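Local structure of elongation factor G (Thermus thermophilus, 2DY1) at residues R10-V15 against H74-L79. The protein binds GTP with a magnesium ion and probably acts as a GTPase elongation factor in the translocation step of protein synthesis. Residues are numbered along the deposited sequence; the frame is centred on the assembly and turned at random.
Sequences RTVALV and HRVFLL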
ATOM      1  N   ARG A  10      21.832  11.906   8.324  1.00 11.13           N
ATOM      2  CA  ARG A  10      21.134  10.622   8.389  1.00  8.48           C
ATOM      3  C   ARG A  10      19.758  10.819   7.749  1.00 10.83           C
ATOM      4  O   ARG A  10      19.184  11.897   7.847  1.00 13.79           O
ATOM      5  CB  ARG A  10      20.876  10.171   9.831  1.00 12.05           C
ATOM      6  CG  ARG A  10      22.089  10.050  10.728  1.00 11.61           C
ATOM      7  CD  ARG A  10      22.971   8.903  10.312  1.00 11.97           C
ATOM      8  NE  ARG A  10      24.094   8.781  11.237  1.00 13.64           N
ATOM      9  CZ  ARG A  10      25.291   9.314  11.031  1.00 21.12           C
ATOM     10  NH1 ARG A  10      25.519  10.016   9.932  1.00 19.55           N
ATOM     11  NH2 ARG A  10      26.269   9.096  11.905  1.00 20.32           N
ATOM     12  N   THR A  11      19.253   9.794   7.077  1.00  9.59           N
ATOM     13  CA  THR A  11      17.897   9.826   6.520  1.00  8.33           C
ATOM     14  C   THR A  11      17.211   8.652   7.229  1.00 12.66           C
ATOM     15  O   THR A  11      17.635   7.499   7.097  1.00 10.14           O
ATOM     16  CB  THR A  11      17.846   9.582   5.011  1.00 10.90           C
ATOM     17  OG1 THR A  11      18.800  10.437   4.360  1.00 12.70           O
ATOM     18  CG2 THR A  11      16.452   9.944   4.482  1.00 11.12           C
ATOM     19  N   VAL A  12      16.104   8.939   7.904  1.00  9.25           N
ATOM     20  CA  VAL A  12      15.442   7.923   8.723  1.00 10.12           C
ATOM     21  C   VAL A  12      13.936   7.948   8.534  1.00  9.50           C
ATOM     22  O   VAL A  12      13.347   9.031   8.561  1.00  9.84           O
ATOM     23  CB  VAL A  12      15.754   8.205  10.233  1.00  9.61           C
ATOM     24  CG1 VAL A  12      15.066   7.179  11.138  1.00 13.81           C
ATOM     25  CG2 VAL A  12      17.281   8.196  10.472  1.00 15.02           C
ATOM     26  N   ALA A  13      13.321   6.773   8.342  1.00  9.34           N
ATOM     27  CA  ALA A  13      11.851   6.705   8.222  1.00  7.82           C
ATOM     28  C   ALA A  13      11.320   6.301   9.590  1.00  9.08           C
ATOM     29  O   ALA A  13      11.784   5.317  10.154  1.00 10.39           O
ATOM     30  CB  ALA A  13      11.436   5.663   7.212  1.00 10.00           C
ATOM     31  N   LEU A  14      10.347   7.055  10.096  1.00  6.99           N
ATOM     32  CA  LEU A  14       9.736   6.792  11.408  1.00  8.36           C
ATOM     33  C   LEU A  14       8.418   6.088  11.073  1.00  9.09           C
ATOM     34  O   LEU A  14       7.488   6.684  10.479  1.00  9.31           O
ATOM     35  CB  LEU A  14       9.500   8.124  12.123  1.00 10.28           C
ATOM     36  CG  LEU A  14       8.677   8.100  13.408  1.00 10.46           C
ATOM     37  CD1 LEU A  14       9.285   7.137  14.427  1.00 12.72           C
ATOM     38  CD2 LEU A  14       8.668   9.509  13.960  1.00 10.16           C
ATOM     39  N   VAL A  15       8.334   4.818  11.465  1.00  8.52           N
ATOM     40  CA  VAL A  15       7.185   3.976  11.147  1.00  7.48           C
ATOM     41  C   VAL A  15       6.686   3.295  12.402  1.00  7.95           C
ATOM     42  O   VAL A  15       7.328   3.367  13.450  1.00 10.56           O
ATOM     43  CB  VAL A  15       7.574   2.900  10.119  1.00  7.36           C
ATOM     44  CG1 VAL A  15       7.935   3.571   8.787  1.00 10.76           C
ATOM     45  CG2 VAL A  15       8.809   2.093  10.614  1.00 10.16           C
ATOM     46  N   HIS A  74      24.687  18.736  12.731  1.00 14.27           N
ATOM     47  CA  HIS A  74      24.337  17.462  12.092  1.00 12.36           C
ATOM     48  C   HIS A  74      22.898  17.563  11.588  1.00 14.89           C
ATOM     49  O   HIS A  74      22.112  18.350  12.104  1.00 16.04           O
ATOM     50  CB  HIS A  74      24.419  16.326  13.109  1.00 14.96           C
ATOM     51  CG  HIS A  74      25.710  16.287  13.861  1.00 22.45           C
ATOM     52  ND1 HIS A  74      26.924  16.087  13.242  1.00 35.05           N
ATOM     53  CD2 HIS A  74      25.980  16.452  15.177  1.00 27.05           C
ATOM     54  CE1 HIS A  74      27.889  16.134  14.144  1.00 33.03           C
ATOM     55  NE2 HIS A  74      27.343  16.355  15.327  1.00 32.29           N
ATOM     56  N   ARG A  75      22.561  16.769  10.580  1.00 12.12           N
ATOM     57  CA  ARG A  75      21.222  16.798  10.018  1.00 10.16           C
ATOM     58  C   ARG A  75      20.595  15.420   9.987  1.00 16.90           C
ATOM     59  O   ARG A  75      21.235  14.429   9.617  1.00 15.82           O
ATOM     60  CB  ARG A  75      21.270  17.347   8.587  1.00 14.13           C
ATOM     61  CG  ARG A  75      21.605  18.837   8.514  1.00 17.33           C
ATOM     62  CD  ARG A  75      21.738  19.266   7.062  1.00 25.51           C
ATOM     63  NE  ARG A  75      21.774  20.717   6.886  1.00 40.30           N
ATOM     64  CZ  ARG A  75      22.775  21.506   7.268  1.00 43.13           C
ATOM     65  NH1 ARG A  75      23.846  20.993   7.861  1.00 47.35           N
ATOM     66  NH2 ARG A  75      22.700  22.814   7.057  1.00 49.98           N
ATOM     67  N   VAL A  76      19.348  15.342  10.427  1.00 10.62           N
ATOM     68  CA  VAL A  76      18.635  14.087  10.343  1.00  9.41           C
ATOM     69  C   VAL A  76      17.373  14.395   9.575  1.00 12.09           C
ATOM     70  O   VAL A  76      16.557  15.194  10.031  1.00 12.03           O
ATOM     71  CB  VAL A  76      18.278  13.515  11.732  1.00 10.77           C
ATOM     72  CG1 VAL A  76      17.387  12.290  11.575  1.00 12.38           C
ATOM     73  CG2 VAL A  76      19.571  13.163  12.472  1.00 12.93           C
ATOM     74  N   PHE A  77      17.241  13.808   8.382  1.00 10.08           N
ATOM     75  CA  PHE A  77      16.016  14.024   7.610  1.00 10.00           C
ATOM     76  C   PHE A  77      15.101  12.908   8.053  1.00 11.13           C
ATOM     77  O   PHE A  77      15.279  11.760   7.659  1.00 10.80           O
ATOM     78  CB  PHE A  77      16.311  13.986   6.110  1.00  9.67           C
ATOM     79  CG  PHE A  77      17.065  15.198   5.635  1.00  9.67           C
ATOM     80  CD1 PHE A  77      18.447  15.259   5.771  1.00 13.64           C
ATOM     81  CD2 PHE A  77      16.390  16.319   5.150  1.00 11.10           C
ATOM     82  CE1 PHE A  77      19.159  16.421   5.449  1.00 11.99           C
ATOM     83  CE2 PHE A  77      17.093  17.488   4.823  1.00 13.65           C
ATOM     84  CZ  PHE A  77      18.476  17.542   4.977  1.00 10.48           C
ATOM     85  N   LEU A  78      14.105  13.270   8.868  1.00 10.12           N
ATOM     86  CA  LEU A  78      13.175  12.301   9.449  1.00  8.62           C
ATOM     87  C   LEU A  78      11.882  12.291   8.655  1.00  9.50           C
ATOM     88  O   LEU A  78      11.278  13.335   8.442  1.00 10.51           O
ATOM     89  CB  LEU A  78      12.889  12.680  10.913  1.00  9.56           C
ATOM     90  CG  LEU A  78      12.049  11.705  11.752  1.00 10.62           C
ATOM     91  CD1 LEU A  78      12.822  10.389  11.953  1.00 13.07           C
ATOM     92  CD2 LEU A  78      11.731  12.351  13.113  1.00 14.18           C
ATOM     93  N   LEU A  79      11.473  11.109   8.213  1.00  9.40           N
ATOM     94  CA  LEU A  79      10.232  10.992   7.435  1.00  9.00           C
ATOM     95  C   LEU A  79       9.173  10.409   8.373  1.00 10.46           C
ATOM     96  O   LEU A  79       9.243   9.239   8.738  1.00 11.35           O
ATOM     97  CB  LEU A  79      10.457  10.078   6.233  1.00 10.39           C
ATOM     98  CG  LEU A  79      11.722  10.443   5.436  1.00 13.56           C
ATOM     99  CD1 LEU A  79      11.863   9.523   4.226  1.00 14.04           C
ATOM    100  CD2 LEU A  79      11.643  11.898   4.973  1.00 17.66           C
TER
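Arg10 opens a pairing with strand 74-80 that is parallel, the N-to-C directions lying 23° apart: its N donates to Arg75 O at 2.9 Å, in the plane of that carbonyl, and its O receives Phe77 N at 2.8 Å. The same Arg10 O lies at the edge of the Phe77 ring, near its plane. Thr11 turns to the face shared with Phe77, Ala13 and Leu79; its CG2 rests 3.8 Å from Phe77 O. Arg10 NH2 and Thr11 OG1 are satisfied outside the pair, by Leu269 O and Gly345 O. Val12 N donates to Phe77 O and its O accepts from Leu79 N, the two residues flanking its register partner Leu78, as in a parallel pair. On the other face, chi1 of 179° places Val12 CG1 beside the carbonyl carbon, where it meets Leu78 CD1 at 4.0 Å as the two side chains cross obliquely, and leaves CG2 beside the backbone N, 4.2 Å from Val76 CG1. Leu14 N closes the series on Leu79 O in a nearly straight bond (173°), and its CB reaches the same Leu78 CD1. Helix 22-32 covers Leu14 and Leu78, helix 261-271 covers Val12 and Val76. In the order 74-80, 9-16, 100-106, this belongs to the parallel core of the mixed sheet of a P-loop GTPase domain, whose strand 9-16 leads into the GTP-binding loop containing Gly19 and Lys22.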